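PDB 3R2T: superantigen-like protein SSL8 from Staphylococcus aureus, which is of unknown function but belongs to the staphylococcal and streptococcal toxin family and is probably secreted, as a superantigen-like protein. Local coordinates for residues L182-L193 against Y219-L227. Numbering follows the deposited sequence.
Sequences LKELDFKIRKLL and YEIDLSDKL. With SO4 (sulfate ion), chain C.
Arg190 reaches from the helix into the turn at the end of strand 218-222 and grips the carbonyl oxygen of Asp225 end-on, with NH2 at 3.0 Å from Asp225 O and NH1 at 3.2 Å. That oxygen lies close to the guanidinium plane; NH1 approaches it in the carbonyl plane, NH2 from above. A water in the guanidinium plane, beyond NH1, accepts from it and probably donates to Asp222 O. Leu223 CD2 sits above one face, displaced toward its rim, and packs 3.8 Å from Arg190 CD.

One turn back, Asp186 forms a side-on salt bridge: its OD2 takes both Arg190 NE (2.7 Å) and NH1 on the syn side, NE 28° out of the carboxylate plane. Tyr200 OH bonds Arg190 NH2 and Leu223 O, further restraining the guanidinium's rotation. Asp186 CG stands anti to its own nitrogen (chi1 173°), which lays the carboxylate between Ile221 and Leu227, with OD1 3.3 Å from Leu227 CB. Tyr67 OH bonds both Asp186 OD1 and Leu227 N, tying helix 57-68 to this buried pair of charges.

Toward the helix start the contact turns apolar: Leu182 CD1 meets Ile221 CD1 at 3.9 Å. The turn itself is type I, from Asp222 to Asp225, and Asp222 OD1 closes an Asx turn on Ser224 N. Helix 182-197 thus packs over edge strand 218-222 of this chain's mixed sheet and over strands 207-213 and 241-248, as the central helix of the toxin family's C-terminal beta-grasp domain.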
ATOM      1  N   LEU A 182     -19.550   0.170   3.212  1.00 35.56           N
ATOM      2  CA  LEU A 182     -19.448   1.081   4.316  1.00 35.02           C
ATOM      3  C   LEU A 182     -18.472   2.198   3.921  1.00 35.40           C
ATOM      4  O   LEU A 182     -18.595   3.315   4.372  1.00 34.99           O
ATOM      5  CB  LEU A 182     -18.916   0.338   5.518  1.00 35.59           C
ATOM      6  CG  LEU A 182     -18.813   1.049   6.854  1.00 37.86           C
ATOM      7  CD1 LEU A 182     -20.226   1.470   7.343  1.00 34.99           C
ATOM      8  CD2 LEU A 182     -18.102   0.116   7.873  1.00 36.51           C
ATOM      9  N   LYS A 183     -17.506   1.853   3.075  1.00 34.17           N
ATOM     10  CA  LYS A 183     -16.537   2.791   2.560  1.00 36.49           C
ATOM     11  C   LYS A 183     -17.249   3.954   1.884  1.00 37.28           C
ATOM     12  O   LYS A 183     -16.954   5.136   2.174  1.00 35.82           O
ATOM     13  CB  LYS A 183     -15.627   2.075   1.557  1.00 37.21           C
ATOM     14  CG  LYS A 183     -14.632   2.955   0.833  1.00 38.89           C
ATOM     15  CD  LYS A 183     -13.984   2.196  -0.299  1.00 36.56           C
ATOM     16  CE  LYS A 183     -12.914   3.032  -0.977  1.00 39.28           C
ATOM     17  NZ  LYS A 183     -11.792   3.246  -0.023  1.00 39.35           N
ATOM     18  N   GLU A 184     -18.193   3.627   0.991  1.00 38.20           N
ATOM     19  CA  GLU A 184     -18.935   4.670   0.248  1.00 39.53           C
ATOM     20  C   GLU A 184     -19.791   5.542   1.179  1.00 38.74           C
ATOM     21  O   GLU A 184     -19.783   6.762   1.064  1.00 38.51           O
ATOM     22  CB  GLU A 184     -19.762   4.068  -0.919  1.00 39.53           C
ATOM     23  CG  GLU A 184     -20.705   5.060  -1.589  1.00 41.13           C
ATOM     24  CD  GLU A 184     -21.313   4.582  -2.916  1.00 47.60           C
ATOM     25  OE1 GLU A 184     -21.072   3.424  -3.365  1.00 48.61           O
ATOM     26  OE2 GLU A 184     -22.045   5.399  -3.521  1.00 51.55           O
ATOM     27  N   LEU A 185     -20.504   4.912   2.108  1.00 37.81           N
ATOM     28  CA  LEU A 185     -21.340   5.659   3.055  1.00 37.93           C
ATOM     29  C   LEU A 185     -20.474   6.564   3.911  1.00 37.17           C
ATOM     30  O   LEU A 185     -20.769   7.726   4.067  1.00 37.62           O
ATOM     31  CB  LEU A 185     -22.113   4.711   3.953  1.00 37.86           C
ATOM     32  CG  LEU A 185     -23.155   3.848   3.261  1.00 40.94           C
ATOM     33  CD1 LEU A 185     -23.856   2.959   4.275  1.00 43.33           C
ATOM     34  CD2 LEU A 185     -24.170   4.706   2.538  1.00 42.39           C
ATOM     35  N   ASP A 186     -19.394   6.009   4.452  1.00 37.00           N
ATOM     36  CA  ASP A 186     -18.448   6.754   5.280  1.00 37.36           C
ATOM     37  C   ASP A 186     -17.900   7.996   4.594  1.00 38.41           C
ATOM     38  O   ASP A 186     -17.868   9.074   5.184  1.00 40.13           O
ATOM     39  CB  ASP A 186     -17.263   5.859   5.620  1.00 37.18           C
ATOM     40  CG  ASP A 186     -16.129   6.619   6.348  1.00 39.26           C
ATOM     41  OD1 ASP A 186     -15.020   6.691   5.779  1.00 40.91           O
ATOM     42  OD2 ASP A 186     -16.346   7.167   7.452  1.00 38.72           O
ATOM     43  N   PHE A 187     -17.455   7.828   3.345  1.00 38.82           N
ATOM     44  CA  PHE A 187     -16.855   8.902   2.584  1.00 38.14           C
ATOM     45  C   PHE A 187     -17.867   9.981   2.213  1.00 39.34           C
ATOM     46  O   PHE A 187     -17.593  11.188   2.368  1.00 38.88           O
ATOM     47  CB  PHE A 187     -16.190   8.369   1.300  1.00 39.12           C
ATOM     48  CG  PHE A 187     -15.342   9.408   0.581  1.00 38.34           C
ATOM     49  CD1 PHE A 187     -15.912  10.286  -0.328  1.00 35.54           C
ATOM     50  CD2 PHE A 187     -13.983   9.517   0.853  1.00 38.35           C
ATOM     51  CE1 PHE A 187     -15.151  11.245  -0.957  1.00 38.68           C
ATOM     52  CE2 PHE A 187     -13.205  10.476   0.231  1.00 38.23           C
ATOM     53  CZ  PHE A 187     -13.779  11.343  -0.680  1.00 37.98           C
ATOM     54  N   LYS A 188     -19.030   9.559   1.722  1.00 38.01           N
ATOM     55  CA  LYS A 188     -20.072  10.516   1.314  1.00 38.77           C
ATOM     56  C   LYS A 188     -20.634  11.263   2.508  1.00 37.67           C
ATOM     57  O   LYS A 188     -20.954  12.444   2.424  1.00 37.68           O
ATOM     58  CB  LYS A 188     -21.215   9.801   0.571  1.00 38.90           C
ATOM     59  CG  LYS A 188     -20.941   9.435  -0.904  1.00 43.97           C
ATOM     60  CD  LYS A 188     -22.123   8.611  -1.447  1.00 49.01           C
ATOM     61  CE  LYS A 188     -22.243   8.697  -2.974  1.00 54.77           C
ATOM     62  NZ  LYS A 188     -21.018   8.351  -3.720  1.00 58.47           N
ATOM     63  N   ILE A 189     -20.789  10.573   3.628  1.00 36.45           N
ATOM     64  CA  ILE A 189     -21.310  11.251   4.779  1.00 36.19           C
ATOM     65  C   ILE A 189     -20.278  12.291   5.227  1.00 36.79           C
ATOM     66  O   ILE A 189     -20.618  13.442   5.371  1.00 38.56           O
ATOM     67  CB  ILE A 189     -21.721  10.308   5.875  1.00 34.52           C
ATOM     68  CG1 ILE A 189     -22.952   9.530   5.438  1.00 34.68           C
ATOM     69  CG2 ILE A 189     -22.070  11.082   7.129  1.00 31.21           C
ATOM     70  CD1 ILE A 189     -23.308   8.349   6.372  1.00 31.75           C
ATOM     71  N   ARG A 190     -19.011  11.923   5.374  1.00 37.94           N
ATOM     72  CA  ARG A 190     -18.011  12.927   5.820  1.00 38.43           C
ATOM     73  C   ARG A 190     -17.852  14.090   4.863  1.00 40.29           C
ATOM     74  O   ARG A 190     -17.627  15.223   5.299  1.00 41.73           O
ATOM     75  CB  ARG A 190     -16.634  12.315   6.088  1.00 38.71           C
ATOM     76  CG  ARG A 190     -16.681  11.212   7.141  1.00 39.43           C
ATOM     77  CD  ARG A 190     -15.333  10.919   7.705  1.00 40.87           C
ATOM     78  NE  ARG A 190     -15.215   9.544   8.183  1.00 37.43           N
ATOM     79  CZ  ARG A 190     -14.286   9.130   9.032  1.00 39.49           C
ATOM     80  NH1 ARG A 190     -14.226   7.844   9.396  1.00 37.92           N
ATOM     81  NH2 ARG A 190     -13.420   9.995   9.535  1.00 41.99           N
ATOM     82  N   LYS A 191     -17.934  13.801   3.562  0.50 39.73           N
ATOM     83  CA  LYS A 191     -17.855  14.823   2.521  0.50 41.35           C
ATOM     84  C   LYS A 191     -18.936  15.863   2.789  0.50 41.40           C
ATOM     85  O   LYS A 191     -18.698  17.066   2.741  0.50 40.12           O
ATOM     86  CB  LYS A 191     -18.079  14.165   1.151  0.50 41.84           C
ATOM     87  CG  LYS A 191     -18.204  15.111  -0.066  0.50 44.16           C
ATOM     88  CD  LYS A 191     -18.342  14.263  -1.349  0.50 45.13           C
ATOM     89  CE  LYS A 191     -18.507  15.086  -2.632  0.50 47.65           C
ATOM     90  NZ  LYS A 191     -19.823  15.768  -2.742  0.50 50.34           N
ATOM     91  N   LEU A 192     -20.132  15.375   3.094  1.00 40.63           N
ATOM     92  CA  LEU A 192     -21.260  16.243   3.368  1.00 41.59           C
ATOM     93  C   LEU A 192     -21.028  17.032   4.655  1.00 42.02           C
ATOM     94  O   LEU A 192     -21.333  18.215   4.710  1.00 44.18           O
ATOM     95  CB  LEU A 192     -22.536  15.433   3.431  1.00 41.26           C
ATOM     96  CG  LEU A 192     -23.848  16.191   3.591  1.00 44.93           C
ATOM     97  CD1 LEU A 192     -24.984  15.321   3.076  1.00 44.61           C
ATOM     98  CD2 LEU A 192     -24.055  16.643   5.022  1.00 44.78           C
ATOM     99  N   LEU A 193     -20.452  16.389   5.668  1.00 40.44           N
ATOM    100  CA  LEU A 193     -20.197  17.058   6.953  1.00 40.35           C
ATOM    101  C   LEU A 193     -19.146  18.143   6.822  1.00 42.90           C
ATOM    102  O   LEU A 193     -19.209  19.171   7.504  1.00 42.73           O
ATOM    103  CB  LEU A 193     -19.756  16.043   7.999  1.00 38.40           C
ATOM    104  CG  LEU A 193     -20.802  14.979   8.326  1.00 38.01           C
ATOM    105  CD1 LEU A 193     -20.217  13.933   9.267  1.00 31.36           C
ATOM    106  CD2 LEU A 193     -22.058  15.633   8.888  1.00 37.76           C
ATOM    107  N   TYR A 219     -23.928   0.036  12.800  1.00 39.75           N
ATOM    108  CA  TYR A 219     -22.561   0.181  12.356  1.00 40.05           C
ATOM    109  C   TYR A 219     -22.168   1.523  12.925  1.00 40.29           C
ATOM    110  O   TYR A 219     -22.938   2.488  12.803  1.00 41.99           O
ATOM    111  CB  TYR A 219     -22.441   0.203  10.825  1.00 39.17           C
ATOM    112  CG  TYR A 219     -22.743  -1.124  10.143  1.00 37.97           C
ATOM    113  CD1 TYR A 219     -21.719  -2.006   9.821  1.00 41.91           C
ATOM    114  CD2 TYR A 219     -24.049  -1.491   9.824  1.00 41.17           C
ATOM    115  CE1 TYR A 219     -21.978  -3.223   9.183  1.00 44.44           C
ATOM    116  CE2 TYR A 219     -24.329  -2.723   9.204  1.00 41.92           C
ATOM    117  CZ  TYR A 219     -23.292  -3.573   8.879  1.00 42.10           C
ATOM    118  OH  TYR A 219     -23.546  -4.774   8.253  1.00 46.06           O
ATOM    119  N   GLU A 220     -21.019   1.606  13.580  1.00 39.66           N
ATOM    120  CA  GLU A 220     -20.566   2.890  14.126  1.00 39.14           C
ATOM    121  C   GLU A 220     -19.157   3.225  13.625  1.00 38.55           C
ATOM    122  O   GLU A 220     -18.293   2.355  13.576  1.00 37.18           O
ATOM    123  CB  GLU A 220     -20.604   2.888  15.651  1.00 40.03           C
ATOM    124  CG  GLU A 220     -20.194   4.234  16.252  1.00 44.99           C
ATOM    125  CD  GLU A 220     -20.416   4.327  17.747  1.00 51.01           C
ATOM    126  OE1 GLU A 220     -21.481   3.895  18.242  1.00 51.45           O
ATOM    127  OE2 GLU A 220     -19.534   4.882  18.427  1.00 58.04           O
ATOM    128  N   ILE A 221     -18.946   4.493  13.268  1.00 37.63           N
ATOM    129  CA  ILE A 221     -17.668   4.972  12.772  1.00 38.46           C
ATOM    130  C   ILE A 221     -17.212   6.206  13.555  1.00 39.36           C
ATOM    131  O   ILE A 221     -17.958   7.140  13.720  1.00 38.16           O
ATOM    132  CB  ILE A 221     -17.758   5.377  11.278  1.00 38.23           C
ATOM    133  CG1 ILE A 221     -18.257   4.193  10.423  1.00 38.82           C
ATOM    134  CG2 ILE A 221     -16.355   5.861  10.755  1.00 35.26           C
ATOM    135  CD1 ILE A 221     -18.754   4.612   9.024  1.00 38.68           C
ATOM    136  N   ASP A 222     -15.969   6.192  14.012  1.00 39.91           N
ATOM    137  CA  ASP A 222     -15.410   7.294  14.759  1.00 41.53           C
ATOM    138  C   ASP A 222     -14.848   8.315  13.772  1.00 42.12           C
ATOM    139  O   ASP A 222     -14.056   7.977  12.890  1.00 42.81           O
ATOM    140  CB  ASP A 222     -14.324   6.736  15.656  1.00 43.91           C
ATOM    141  CG  ASP A 222     -13.716   7.762  16.594  1.00 46.80           C
ATOM    142  OD1 ASP A 222     -13.976   8.987  16.507  1.00 49.99           O
ATOM    143  OD2 ASP A 222     -12.953   7.298  17.444  1.00 51.79           O
ATOM    144  N   LEU A 223     -15.268   9.563  13.908  1.00 43.02           N
ATOM    145  CA  LEU A 223     -14.803  10.633  13.024  1.00 43.25           C
ATOM    146  C   LEU A 223     -13.388  11.149  13.333  1.00 45.56           C
ATOM    147  O   LEU A 223     -12.866  11.968  12.567  1.00 45.83           O
ATOM    148  CB  LEU A 223     -15.765  11.824  13.086  1.00 43.38           C
ATOM    149  CG  LEU A 223     -17.180  11.619  12.553  1.00 43.27           C
ATOM    150  CD1 LEU A 223     -18.010  12.868  12.801  1.00 37.61           C
ATOM    151  CD2 LEU A 223     -17.157  11.252  11.047  1.00 39.57           C
ATOM    152  N   SER A 224     -12.776  10.692  14.430  1.00 45.97           N
ATOM    153  CA  SER A 224     -11.409  11.138  14.817  1.00 48.82           C
ATOM    154  C   SER A 224     -10.304  10.610  13.919  1.00 47.75           C
ATOM    155  O   SER A 224      -9.201  11.154  13.920  1.00 48.26           O
ATOM    156  CB  SER A 224     -11.082  10.689  16.240  1.00 49.79           C
ATOM    157  OG  SER A 224     -11.996  11.261  17.148  1.00 57.77           O
ATOM    158  N   ASP A 225     -10.574   9.520  13.199  1.00 45.36           N
ATOM    159  CA  ASP A 225      -9.576   8.930  12.295  1.00 45.85           C
ATOM    160  C   ASP A 225     -10.258   8.347  11.044  1.00 42.38           C
ATOM    161  O   ASP A 225     -11.472   8.223  11.008  1.00 39.61           O
ATOM    162  CB  ASP A 225      -8.727   7.877  13.033  1.00 47.90           C
ATOM    163  CG  ASP A 225      -9.544   6.663  13.509  1.00 49.74           C
ATOM    164  OD1 ASP A 225     -10.759   6.575  13.183  1.00 51.34           O
ATOM    165  OD2 ASP A 225      -8.954   5.792  14.207  1.00 57.13           O
ATOM    166  N   LYS A 226      -9.472   8.028  10.022  1.00 42.38           N
ATOM    167  CA  LYS A 226      -9.998   7.497   8.772  1.00 42.01           C
ATOM    168  C   LYS A 226     -10.672   6.152   9.023  1.00 40.09           C
ATOM    169  O   LYS A 226     -10.328   5.453   9.931  1.00 42.21           O
ATOM    170  CB  LYS A 226      -8.850   7.338   7.749  1.00 42.52           C
ATOM    171  CG  LYS A 226      -9.301   6.898   6.330  1.00 41.42           C
ATOM    172  CD  LYS A 226      -8.128   6.631   5.349  1.00 42.32           C
ATOM    173  CE  LYS A 226      -7.275   7.874   5.073  1.00 45.31           C
ATOM    174  NZ  LYS A 226      -6.119   7.578   4.124  1.00 47.67           N
ATOM    175  N   LEU A 227     -11.653   5.791   8.233  1.00 40.78           N
ATOM    176  CA  LEU A 227     -12.281   4.489   8.415  1.00 40.64           C
ATOM    177  C   LEU A 227     -11.209   3.391   8.294  1.00 42.77           C
ATOM    178  O   LEU A 227     -10.401   3.430   7.369  1.00 44.25           O
ATOM    179  CB  LEU A 227     -13.313   4.272   7.311  1.00 39.02           C
ATOM    180  CG  LEU A 227     -14.055   2.931   7.326  1.00 38.45           C
ATOM    181  CD1 LEU A 227     -14.869   2.727   8.637  1.00 33.38           C
ATOM    182  CD2 LEU A 227     -14.956   2.842   6.109  1.00 35.11           C
TER
HETATM  183  S   SO4 C 233      -4.150   6.537   7.283  0.50 46.97           S
HETATM  184  O1  SO4 C 233      -2.849   6.849   7.867  0.50 46.42           O
HETATM  185  O2  SO4 C 233      -4.689   5.316   7.886  0.50 46.45           O
HETATM  186  O3  SO4 C 233      -5.062   7.620   7.610  0.50 45.77           O
HETATM  187  O4  SO4 C 233      -4.055   6.371   5.827  0.50 35.52           O
HETATM  188  O   HOH W   1     -12.918   5.908  11.515  1.00 27.51           O